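N-terminal acetyltransferase-like protein (PDB 5NNP) probably serves as the TPR-repeat auxiliary subunit of an N-terminal acetyltransferase complex of the NatA type, supporting acetylation of protein N-termini. Local coordinates at residues A293-L298 against L329-S334; E348-Y353 against A373-L378; Y377-Y382 against E395-A400; T413-F418 against E429-A434. One frame throughout, in Å; residues are numbered along the deposited sequence.

Contact 1: residues A293-L298 against L329-S334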
# COMPACT_ATOMS: atom_id res chain seq x y z
N ALA A 293 -15.49 20.27 -11.52
CA ALA A 293 -16.57 20.72 -12.39
C ALA A 293 -16.12 21.85 -13.32
O ALA A 293 -16.82 22.18 -14.28
CB ALA A 293 -17.77 21.17 -11.55
N LYS A 294 -14.96 22.45 -13.05
CA LYS A 294 -14.41 23.48 -13.93
C LYS A 294 -13.27 22.95 -14.79
O LYS A 294 -13.10 23.37 -15.93
CB LYS A 294 -13.90 24.68 -13.14
CG LYS A 294 -14.95 25.40 -12.32
CD LYS A 294 -14.30 26.46 -11.43
CE LYS A 294 -15.33 27.42 -10.87
NZ LYS A 294 -16.16 26.79 -9.80
N ARG A 295 -12.48 22.04 -14.22
CA ARG A 295 -11.20 21.62 -14.79
C ARG A 295 -11.33 20.50 -15.82
O ARG A 295 -10.63 20.49 -16.83
CB ARG A 295 -10.25 21.16 -13.69
CG ARG A 295 -8.90 20.71 -14.20
CD ARG A 295 -8.11 20.01 -13.11
NE ARG A 295 -8.46 18.59 -12.95
CZ ARG A 295 -9.33 18.11 -12.07
NH1 ARG A 295 -9.56 16.81 -12.01
NH2 ARG A 295 -9.96 18.92 -11.23
N LEU A 296 -12.21 19.54 -15.52
CA LEU A 296 -12.38 18.34 -16.33
C LEU A 296 -12.71 18.61 -17.80
O LEU A 296 -12.13 17.98 -18.68
CB LEU A 296 -13.45 17.44 -15.69
CG LEU A 296 -12.89 16.67 -14.49
CD1 LEU A 296 -13.95 15.93 -13.67
CD2 LEU A 296 -11.81 15.72 -14.96
N PRO A 297 -13.64 19.56 -18.08
CA PRO A 297 -13.98 19.95 -19.46
C PRO A 297 -12.79 20.34 -20.33
O PRO A 297 -12.92 20.41 -21.55
CB PRO A 297 -14.89 21.16 -19.26
CG PRO A 297 -15.55 20.90 -17.94
CD PRO A 297 -14.50 20.23 -17.10
N LEU A 298 -11.63 20.60 -19.72
CA LEU A 298 -10.45 20.93 -20.49
C LEU A 298 -9.84 19.67 -21.10
O LEU A 298 -8.89 19.75 -21.88
CB LEU A 298 -9.40 21.64 -19.63
CG LEU A 298 -9.80 22.95 -18.93
CD1 LEU A 298 -8.71 23.41 -17.96
CD2 LEU A 298 -10.16 24.04 -19.94
N LEU A 329 -2.74 21.03 -14.05
CA LEU A 329 -3.07 21.09 -15.47
C LEU A 329 -2.10 20.36 -16.41
O LEU A 329 -2.43 20.13 -17.58
CB LEU A 329 -3.19 22.56 -15.90
CG LEU A 329 -4.32 23.40 -15.29
CD1 LEU A 329 -4.16 24.85 -15.63
CD2 LEU A 329 -5.70 22.91 -15.71
N LYS A 330 -0.93 19.96 -15.92
CA LYS A 330 0.12 19.41 -16.78
C LYS A 330 -0.27 18.12 -17.51
O LYS A 330 0.35 17.76 -18.51
CB LYS A 330 1.39 19.15 -15.98
CG LYS A 330 1.25 18.12 -14.88
CD LYS A 330 2.57 17.96 -14.16
CE LYS A 330 2.70 16.60 -13.53
NZ LYS A 330 4.03 16.44 -12.89
N HIS A 331 -1.29 17.43 -17.00
CA HIS A 331 -1.83 16.24 -17.66
C HIS A 331 -2.35 16.54 -19.07
O HIS A 331 -2.48 15.63 -19.89
CB HIS A 331 -2.95 15.63 -16.82
CG HIS A 331 -4.17 16.51 -16.71
ND1 HIS A 331 -4.24 17.58 -15.84
CD2 HIS A 331 -5.35 16.47 -17.36
CE1 HIS A 331 -5.43 18.16 -15.96
NE2 HIS A 331 -6.12 17.50 -16.88
N LEU A 332 -2.68 17.80 -19.33
CA LEU A 332 -3.20 18.22 -20.65
C LEU A 332 -2.10 18.39 -21.69
O LEU A 332 -2.37 18.47 -22.88
CB LEU A 332 -3.97 19.53 -20.53
CG LEU A 332 -5.27 19.55 -19.72
CD1 LEU A 332 -5.71 20.98 -19.53
CD2 LEU A 332 -6.35 18.75 -20.42
N TYR A 333 -0.85 18.45 -21.23
CA TYR A 333 0.28 18.78 -22.09
C TYR A 333 0.60 17.67 -23.11
O TYR A 333 1.54 17.81 -23.90
CB TYR A 333 1.52 19.09 -21.23
CG TYR A 333 1.56 20.51 -20.72
CD1 TYR A 333 0.40 21.17 -20.32
CD2 TYR A 333 2.76 21.21 -20.64
CE1 TYR A 333 0.43 22.48 -19.86
CE2 TYR A 333 2.80 22.52 -20.17
CZ TYR A 333 1.63 23.14 -19.79
OH TYR A 333 1.66 24.44 -19.34
N SER A 334 -0.17 16.59 -23.10
CA SER A 334 -0.01 15.54 -24.10
C SER A 334 -0.45 16.08 -25.46
O SER A 334 0.07 15.69 -26.49
CB SER A 334 -0.81 14.28 -23.73
OG SER A 334 -2.21 14.49 -23.78
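Leu298 overlaps the leucine pair Leu329 and Leu332 with two parts of its side chain. Its CB lies 3.7 Å from CD1 of Leu332, and the two side chains meet at about a right angle. Its CD1 reaches on to CD2 of Leu329, 3.8 Å away. CG of Leu298 stands beside its own backbone N (chi1 -58°), which leaves the branched end able to touch Leu329. Arg295 adds its aliphatic part. Its CG lies 4.2 Å from CD2 of Leu329, and the two side chains run alongside one another, pointing opposite ways. The arginine chain bends at chi3 (83°), which turns the edge of its guanidinium toward His331, NE 4.3 Å from CE1. No hydrogen bond crosses this contact. The arginine charge is instead met by a salt bridge from NH2 to Asp291. His331 makes a weak hydrogen bond to Asn299. Arg295 and His331 also pack against a chain of another protein, so this side of the contact lies at that interface. Within the helical NatA auxiliary-subunit region, the contact joins short helix 292-295 to the 3-10 turn 330-332 before helix 336-352. Leu296 and Pro297 rest on helix 273-286, while helix 303-320 packs against both Leu298 and Leu329.

Contact 2: residues E348-Y353 against A373-L378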
# COMPACT_ATOMS: atom_id res chain seq x y z
N GLU A 348 -0.50 36.08 -21.53
CA GLU A 348 -1.58 37.03 -21.77
C GLU A 348 -2.07 37.65 -20.47
O GLU A 348 -2.34 38.84 -20.39
CB GLU A 348 -2.72 36.32 -22.49
CG GLU A 348 -3.51 37.16 -23.44
CD GLU A 348 -4.60 36.34 -24.13
OE1 GLU A 348 -5.66 36.11 -23.50
OE2 GLU A 348 -4.40 35.91 -25.28
N TYR A 349 -2.18 36.81 -19.44
CA TYR A 349 -2.62 37.24 -18.12
C TYR A 349 -1.57 38.15 -17.47
O TYR A 349 -1.90 39.19 -16.90
CB TYR A 349 -2.89 36.01 -17.25
CG TYR A 349 -3.16 36.31 -15.80
CD1 TYR A 349 -2.12 36.51 -14.90
CD2 TYR A 349 -4.46 36.39 -15.32
CE1 TYR A 349 -2.37 36.79 -13.58
CE2 TYR A 349 -4.73 36.67 -13.99
CZ TYR A 349 -3.67 36.87 -13.12
OH TYR A 349 -3.93 37.15 -11.80
N LEU A 350 -0.32 37.73 -17.56
CA LEU A 350 0.84 38.51 -17.13
C LEU A 350 0.80 39.93 -17.68
O LEU A 350 1.05 40.91 -16.97
CB LEU A 350 2.10 37.83 -17.61
CG LEU A 350 3.36 38.10 -16.82
CD1 LEU A 350 3.15 37.60 -15.41
CD2 LEU A 350 4.49 37.36 -17.48
N ASN A 351 0.51 40.05 -18.96
CA ASN A 351 0.47 41.35 -19.59
C ASN A 351 -0.72 42.16 -19.10
O ASN A 351 -0.61 43.39 -18.95
CB ASN A 351 0.43 41.21 -21.10
CG ASN A 351 -0.13 42.43 -21.78
OD1 ASN A 351 0.52 43.47 -21.84
ND2 ASN A 351 -1.35 42.31 -22.28
N GLU A 352 -1.84 41.49 -18.83
CA GLU A 352 -3.07 42.16 -18.41
C GLU A 352 -3.11 42.49 -16.92
O GLU A 352 -4.02 43.16 -16.46
CB GLU A 352 -4.29 41.30 -18.77
CG GLU A 352 -4.49 41.09 -20.26
CD GLU A 352 -5.46 39.98 -20.59
OE1 GLU A 352 -5.76 39.81 -21.79
OE2 GLU A 352 -5.93 39.28 -19.66
N TYR A 353 -2.10 42.03 -16.18
CA TYR A 353 -2.14 42.11 -14.73
C TYR A 353 -1.94 43.52 -14.20
O TYR A 353 -1.06 44.26 -14.65
CB TYR A 353 -1.07 41.21 -14.10
CG TYR A 353 -1.23 41.11 -12.59
CD1 TYR A 353 -2.30 40.41 -12.03
CD2 TYR A 353 -0.33 41.74 -11.73
CE1 TYR A 353 -2.47 40.33 -10.65
CE2 TYR A 353 -0.49 41.66 -10.34
CZ TYR A 353 -1.57 40.95 -9.81
OH TYR A 353 -1.76 40.86 -8.44
N ALA A 373 2.11 34.25 -9.53
CA ALA A 373 1.53 32.96 -9.88
C ALA A 373 1.66 32.65 -11.38
O ALA A 373 1.91 31.51 -11.76
CB ALA A 373 0.06 32.89 -9.41
N ALA A 374 1.49 33.66 -12.22
CA ALA A 374 1.66 33.48 -13.66
C ALA A 374 3.13 33.30 -14.02
O ALA A 374 3.47 32.47 -14.86
CB ALA A 374 1.08 34.66 -14.43
N LEU A 375 4.02 34.07 -13.41
CA LEU A 375 5.44 33.94 -13.71
C LEU A 375 5.90 32.56 -13.26
O LEU A 375 6.68 31.89 -13.95
CB LEU A 375 6.26 35.05 -13.03
CG LEU A 375 6.11 36.49 -13.56
CD1 LEU A 375 6.85 37.46 -12.65
CD2 LEU A 375 6.62 36.64 -14.99
N TYR A 376 5.40 32.11 -12.12
CA TYR A 376 5.73 30.79 -11.60
C TYR A 376 5.19 29.67 -12.48
O TYR A 376 5.81 28.62 -12.60
CB TYR A 376 5.18 30.63 -10.18
CG TYR A 376 5.57 29.32 -9.54
CD1 TYR A 376 6.90 29.00 -9.33
CD2 TYR A 376 4.61 28.42 -9.12
CE1 TYR A 376 7.27 27.81 -8.73
CE2 TYR A 376 4.97 27.22 -8.53
CZ TYR A 376 6.29 26.92 -8.34
OH TYR A 376 6.65 25.74 -7.75
N TYR A 377 4.01 29.89 -13.07
CA TYR A 377 3.44 28.91 -13.98
C TYR A 377 4.34 28.77 -15.20
O TYR A 377 4.61 27.67 -15.68
CB TYR A 377 2.02 29.28 -14.43
CG TYR A 377 1.39 28.24 -15.34
CD1 TYR A 377 1.69 28.20 -16.71
CD2 TYR A 377 0.50 27.30 -14.85
CE1 TYR A 377 1.11 27.26 -17.54
CE2 TYR A 377 -0.08 26.36 -15.67
CZ TYR A 377 0.23 26.34 -17.01
OH TYR A 377 -0.36 25.38 -17.82
N LEU A 378 4.79 29.91 -15.70
CA LEU A 378 5.63 29.91 -16.88
C LEU A 378 6.98 29.27 -16.57
O LEU A 378 7.56 28.61 -17.42
CB LEU A 378 5.79 31.33 -17.41
CG LEU A 378 4.57 31.85 -18.15
CD1 LEU A 378 4.58 33.36 -18.24
CD2 LEU A 378 4.50 31.21 -19.54
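Leu350 meets three residues of helix 369-381. Its CD1 touches CB of Ala374 at 3.7 Å and also lies 3.7 Å from CG of Leu375. Its CD2 packs on CD2 of Leu375 and approaches CD1 of Leu378 at 4.1 Å. The two leucines Leu350 and Leu375 meet nearly at right angles, and both methyls of Leu350 touch CD2 of Leu375. In Leu350, CG points away from the backbone N and lies beside the carbonyl carbon (chi1 -154°), and this carries the methyls across the gap between the helices. Tyr349 supports the same spot, with CD1 3.7 Å from CB of Ala374, which sits oblique to the ring. Replacing Leu350 by an alanine would probably open a gap between the helices and deprive Leu375 of the two methyls that press on it. The axes of 348-352 and 373-378 run roughly antiparallel, at 153°, and come within 9.6 Å. Such packing of neighbouring helices is consistent with a TPR-type solenoid, and segment 373-378 falls almost wholly within a predicted TPR of residues 374-407. CA of Ala374 is the nearest to CA of Leu350, at 6.2 Å. Farther out, Phe318 of helix 303-320 meets the Tyr349 ring edge-to-face and also touches Ala374. The hydroxyl of Tyr349 is hydrogen-bonded to Asp319, which helps fix the ring. On the other flank, Leu375 and Leu378 also pack against helix 390-403, through Ala400 and Tyr396.

Contact 3: residues Y377-Y382 against E395-A400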
# COMPACT_ATOMS: atom_id res chain seq x y z
N TYR A 377 4.01 29.89 -13.07
CA TYR A 377 3.44 28.91 -13.98
C TYR A 377 4.34 28.77 -15.20
O TYR A 377 4.61 27.67 -15.68
CB TYR A 377 2.02 29.28 -14.43
CG TYR A 377 1.39 28.24 -15.34
CD1 TYR A 377 1.69 28.20 -16.71
CD2 TYR A 377 0.50 27.30 -14.85
CE1 TYR A 377 1.11 27.26 -17.54
CE2 TYR A 377 -0.08 26.36 -15.67
CZ TYR A 377 0.23 26.34 -17.01
OH TYR A 377 -0.36 25.38 -17.82
N LEU A 378 4.79 29.91 -15.70
CA LEU A 378 5.63 29.91 -16.88
C LEU A 378 6.98 29.27 -16.57
O LEU A 378 7.56 28.61 -17.42
CB LEU A 378 5.79 31.33 -17.41
CG LEU A 378 4.57 31.85 -18.15
CD1 LEU A 378 4.58 33.36 -18.24
CD2 LEU A 378 4.50 31.21 -19.54
N ALA A 379 7.46 29.45 -15.34
CA ALA A 379 8.75 28.89 -14.94
C ALA A 379 8.67 27.38 -15.03
O ALA A 379 9.57 26.72 -15.54
CB ALA A 379 9.12 29.32 -13.55
N GLN A 380 7.56 26.85 -14.54
CA GLN A 380 7.36 25.42 -14.51
C GLN A 380 7.06 24.85 -15.88
O GLN A 380 7.51 23.76 -16.21
CB GLN A 380 6.24 25.08 -13.52
CG GLN A 380 6.73 25.18 -12.11
CD GLN A 380 5.70 24.78 -11.12
OE1 GLN A 380 4.64 25.42 -11.01
NE2 GLN A 380 5.97 23.71 -10.40
N HIS A 381 6.30 25.60 -16.68
CA HIS A 381 6.01 25.21 -18.06
C HIS A 381 7.29 24.87 -18.80
O HIS A 381 7.43 23.79 -19.36
CB HIS A 381 5.27 26.34 -18.79
CG HIS A 381 4.91 26.02 -20.21
ND1 HIS A 381 3.67 25.53 -20.57
CD2 HIS A 381 5.62 26.15 -21.36
CE1 HIS A 381 3.64 25.36 -21.88
NE2 HIS A 381 4.80 25.73 -22.38
N TYR A 382 8.24 25.79 -18.77
CA TYR A 382 9.46 25.64 -19.53
C TYR A 382 10.50 24.79 -18.81
O TYR A 382 11.58 24.54 -19.34
CB TYR A 382 10.00 27.02 -19.85
CG TYR A 382 9.13 27.71 -20.86
CD1 TYR A 382 9.14 27.31 -22.20
CD2 TYR A 382 8.29 28.73 -20.48
CE1 TYR A 382 8.33 27.93 -23.13
CE2 TYR A 382 7.48 29.36 -21.40
CZ TYR A 382 7.51 28.95 -22.73
OH TYR A 382 6.70 29.58 -23.65
N GLU A 395 14.79 32.37 -16.48
CA GLU A 395 14.40 33.77 -16.53
C GLU A 395 13.10 34.00 -15.77
O GLU A 395 13.02 34.94 -14.98
CB GLU A 395 14.23 34.25 -17.97
CG GLU A 395 15.44 34.04 -18.83
CD GLU A 395 15.11 34.21 -20.31
OE1 GLU A 395 13.92 34.41 -20.63
OE2 GLU A 395 16.05 34.14 -21.13
N TYR A 396 12.10 33.16 -16.03
CA TYR A 396 10.80 33.31 -15.41
C TYR A 396 10.84 33.12 -13.90
O TYR A 396 10.17 33.84 -13.16
CB TYR A 396 9.79 32.34 -16.01
CG TYR A 396 9.24 32.74 -17.36
CD1 TYR A 396 8.48 33.89 -17.51
CD2 TYR A 396 9.48 31.97 -18.48
CE1 TYR A 396 7.97 34.26 -18.75
CE2 TYR A 396 8.99 32.33 -19.71
CZ TYR A 396 8.23 33.47 -19.85
OH TYR A 396 7.74 33.81 -21.08
N VAL A 397 11.62 32.14 -13.43
CA VAL A 397 11.68 31.92 -11.99
C VAL A 397 12.41 33.07 -11.31
O VAL A 397 12.04 33.46 -10.20
CB VAL A 397 12.37 30.58 -11.64
CG1 VAL A 397 12.53 30.43 -10.14
CG2 VAL A 397 11.55 29.42 -12.17
N GLU A 398 13.43 33.61 -11.96
CA GLU A 398 14.16 34.74 -11.40
C GLU A 398 13.28 36.00 -11.28
O GLU A 398 13.41 36.76 -10.32
CB GLU A 398 15.41 35.07 -12.24
CG GLU A 398 16.61 34.17 -11.96
CD GLU A 398 17.08 34.22 -10.51
OE1 GLU A 398 17.91 33.37 -10.13
OE2 GLU A 398 16.64 35.10 -9.73
N LYS A 399 12.41 36.22 -12.26
CA LYS A 399 11.50 37.35 -12.22
C LYS A 399 10.50 37.16 -11.09
O LYS A 399 10.13 38.12 -10.42
CB LYS A 399 10.77 37.53 -13.55
CG LYS A 399 11.63 38.11 -14.66
CD LYS A 399 10.78 38.77 -15.72
CE LYS A 399 11.60 39.18 -16.94
NZ LYS A 399 11.79 38.04 -17.87
N ALA A 400 10.09 35.92 -10.89
CA ALA A 400 9.20 35.56 -9.80
C ALA A 400 9.87 35.80 -8.44
O ALA A 400 9.27 36.40 -7.54
CB ALA A 400 8.77 34.11 -9.94
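The ring of Tyr396 lies flat against Leu378. CB of Leu378 sits over the centre of the ring, 3.6 Å from the centroid and almost on the normal, a clear CH-pi contact. The leucine then extends across the ring toward its outer end, where CD1 lies 3.5 Å from CE1 of Tyr396. Tyr382 is turned almost the same way as Tyr396, with the two planes 10° apart. The rings are displaced so far along their planes that they barely overlap, and their centroids are 5.8 Å apart. Their closest atoms are CE2 of Tyr382 and CE2 of Tyr396, 3.7 Å apart. Both segments lie in a predicted TPR of residues 374-407, and they pair as the antiparallel helices of such a repeat, with the axes of 377-381 and 395-400 7.9 Å apart at 155°. Ala379, with its small side chain, lies at the nearest approach. Its CA is 4.9 Å from CA of Tyr396, and CB of Tyr396 packs on its backbone. In Tyr396, CG stands beside the backbone N (chi1 -78°), which lays the ring along Leu378. Arg392 makes a cation-pi contact with Tyr382 and a weak hydrogen bond to the hydroxyl of Tyr396. That hydroxyl also has a weak hydrogen bond to Glu347 of helix 336-352.

Contact 4: residues T413-F418 against E429-A434. With PO4 (phosphate ion), chain U.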
# COMPACT_ATOMS: atom_id res chain seq x y z
N THR A 413 11.55 25.35 -7.40
CA THR A 413 11.52 25.17 -8.85
C THR A 413 12.87 25.55 -9.47
O THR A 413 13.34 24.90 -10.40
CB THR A 413 10.40 26.01 -9.48
OG1 THR A 413 9.14 25.37 -9.26
CG2 THR A 413 10.61 26.14 -10.99
N LYS A 414 13.47 26.61 -8.94
CA LYS A 414 14.76 27.07 -9.43
C LYS A 414 15.82 25.97 -9.34
O LYS A 414 16.52 25.68 -10.32
CB LYS A 414 15.22 28.29 -8.65
CG LYS A 414 16.47 28.91 -9.22
CD LYS A 414 16.73 30.23 -8.58
CE LYS A 414 18.17 30.32 -8.18
NZ LYS A 414 18.51 31.74 -7.94
N ALA A 415 15.93 25.39 -8.15
CA ALA A 415 16.80 24.24 -7.92
C ALA A 415 16.55 23.11 -8.93
O ALA A 415 17.49 22.45 -9.36
CB ALA A 415 16.61 23.71 -6.48
N ARG A 416 15.29 22.89 -9.28
CA ARG A 416 14.93 21.79 -10.16
C ARG A 416 15.42 22.05 -11.58
O ARG A 416 15.75 21.12 -12.32
CB ARG A 416 13.42 21.56 -10.15
CG ARG A 416 12.96 20.37 -10.98
CD ARG A 416 11.45 20.15 -10.86
NE ARG A 416 11.07 19.61 -9.55
CZ ARG A 416 10.56 20.32 -8.55
NH1 ARG A 416 10.37 21.63 -8.69
NH2 ARG A 416 10.25 19.73 -7.40
N ILE A 417 15.48 23.33 -11.95
CA ILE A 417 16.00 23.73 -13.25
C ILE A 417 17.50 23.45 -13.31
O ILE A 417 18.02 22.90 -14.30
CB ILE A 417 15.70 25.21 -13.52
CG1 ILE A 417 14.18 25.44 -13.47
CG2 ILE A 417 16.25 25.66 -14.86
CD1 ILE A 417 13.75 26.86 -13.73
N PHE A 418 18.19 23.80 -12.23
CA PHE A 418 19.61 23.48 -12.10
C PHE A 418 19.82 21.99 -12.24
O PHE A 418 20.66 21.56 -13.03
CB PHE A 418 20.16 23.97 -10.77
CG PHE A 418 20.28 25.45 -10.67
CD1 PHE A 418 20.49 26.21 -11.82
CD2 PHE A 418 20.19 26.09 -9.45
CE1 PHE A 418 20.61 27.58 -11.74
CE2 PHE A 418 20.30 27.46 -9.37
CZ PHE A 418 20.51 28.21 -10.51
N GLU A 429 22.44 23.13 -3.20
CA GLU A 429 22.62 24.39 -2.49
C GLU A 429 21.32 25.22 -2.51
O GLU A 429 20.92 25.77 -1.50
CB GLU A 429 23.78 25.18 -3.08
CG GLU A 429 24.12 26.45 -2.30
CD GLU A 429 25.27 27.25 -2.90
OE1 GLU A 429 25.71 26.92 -4.02
OE2 GLU A 429 25.73 28.21 -2.25
N THR A 430 20.66 25.27 -3.67
CA THR A 430 19.45 26.07 -3.83
C THR A 430 18.23 25.46 -3.13
O THR A 430 17.41 26.18 -2.54
CB THR A 430 19.13 26.29 -5.32
OG1 THR A 430 20.14 27.13 -5.89
CG2 THR A 430 17.79 26.96 -5.50
N MET A 431 18.10 24.14 -3.18
CA MET A 431 16.98 23.49 -2.51
C MET A 431 17.12 23.66 -1.02
O MET A 431 16.13 23.83 -0.32
CB MET A 431 16.90 22.02 -2.86
CG MET A 431 15.58 21.38 -2.47
SD MET A 431 14.17 21.99 -3.42
CE MET A 431 14.41 21.16 -4.99
N ASP A 432 18.35 23.60 -0.53
CA ASP A 432 18.57 23.76 0.90
C ASP A 432 18.24 25.18 1.30
O ASP A 432 17.68 25.40 2.37
CB ASP A 432 20.01 23.43 1.29
CG ASP A 432 20.20 23.39 2.79
OD1 ASP A 432 19.79 22.39 3.42
OD2 ASP A 432 20.77 24.36 3.35
N TYR A 433 18.56 26.15 0.45
CA TYR A 433 18.18 27.53 0.75
C TYR A 433 16.66 27.60 0.85
O TYR A 433 16.13 28.20 1.79
CB TYR A 433 18.71 28.51 -0.30
CG TYR A 433 18.27 29.94 -0.07
CD1 TYR A 433 18.84 30.72 0.91
CD2 TYR A 433 17.25 30.49 -0.82
CE1 TYR A 433 18.43 32.02 1.14
CE2 TYR A 433 16.82 31.80 -0.61
CZ TYR A 433 17.42 32.55 0.38
OH TYR A 433 16.99 33.85 0.59
N ALA A 434 15.96 26.98 -0.09
CA ALA A 434 14.51 26.94 -0.07
C ALA A 434 13.99 26.39 1.26
O ALA A 434 13.02 26.91 1.83
CB ALA A 434 13.98 26.11 -1.24
P PO4 U . 12.04 16.31 -7.97
O1 PO4 U . 13.15 17.33 -8.02
O2 PO4 U . 12.07 15.51 -9.25
O3 PO4 U . 12.23 15.37 -6.80
O4 PO4 U . 10.72 17.04 -7.82
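Apolar packing centres on Ala415 against Thr430 and Met431. CB of Ala415 lies 3.6 Å from CG2 of Thr430. The same CB is 3.7 Å from CE of Met431, whose chain bends at chi2 and chi3 and so curls its methyl back to the alanine. With so small a residue in the middle, the backbones come close, CA of Ala415 to CA of Thr430 5.2 Å. Lys414 adds a looser touch on Thr430 through its CB.

An edge contact follows. OG1 of Thr430 lies in the plane of the Phe418 ring, 3.5 Å from CE2. This is no hydrogen bond; the hydroxyl is hydrogen-bonded to the backbone O of Lys426, one turn earlier. Lys426 also makes a cation-pi contact with the Phe418 ring.

No hydrogen bond joins the two segments; at one side Arg416 holds a phosphate ion, probably from the crystallisation liquor, through one oxygen. NH2 gives a bond of 2.8 Å to O4 at 157°, and NE a more bent one of 3.1 Å at 139°. O4 sits at the guanidinium edge, and Lys450 also bonds the ion. A leucine in place of Arg416 has no side-chain N-H to offer, and the phosphate would probably be held far more loosely, with Lys450 as its remaining partner of the two. Lys414 instead pairs with Glu398.

The axes of 413-418 and 429-434, parts of helices 408-421 and 424-436, run antiparallel at 170°, 8.2 Å apart. This is a helical hairpin with Ala415 at its closest approach, consistent with a TPR-like solenoid.

Contacts 1, 2 and 4 come in series along the chain, all within the range of the NatA auxiliary subunit family. Contact 3 begins on the segment where contact 2 ends, sharing Tyr377 and Leu378. These two are the nearest neighbours, their centres about 9 Å apart, because both use helix 369-381. Contact 4, its centre about 13 Å from that of contact 3, is joined to it by the Glu398-Lys414 salt bridge and by Val397 packing on Thr413 and Ile417. The centres of contacts 1 and 2 are about 18 Å apart. The Tyr333 hydroxyl of contact 1 probably hydrogen-bonds both Tyr377 and His381 of helix 369-381. Contacts 1 and 4 do not touch. Successive helices thus lean on one another, consistent with a superhelical scaffold.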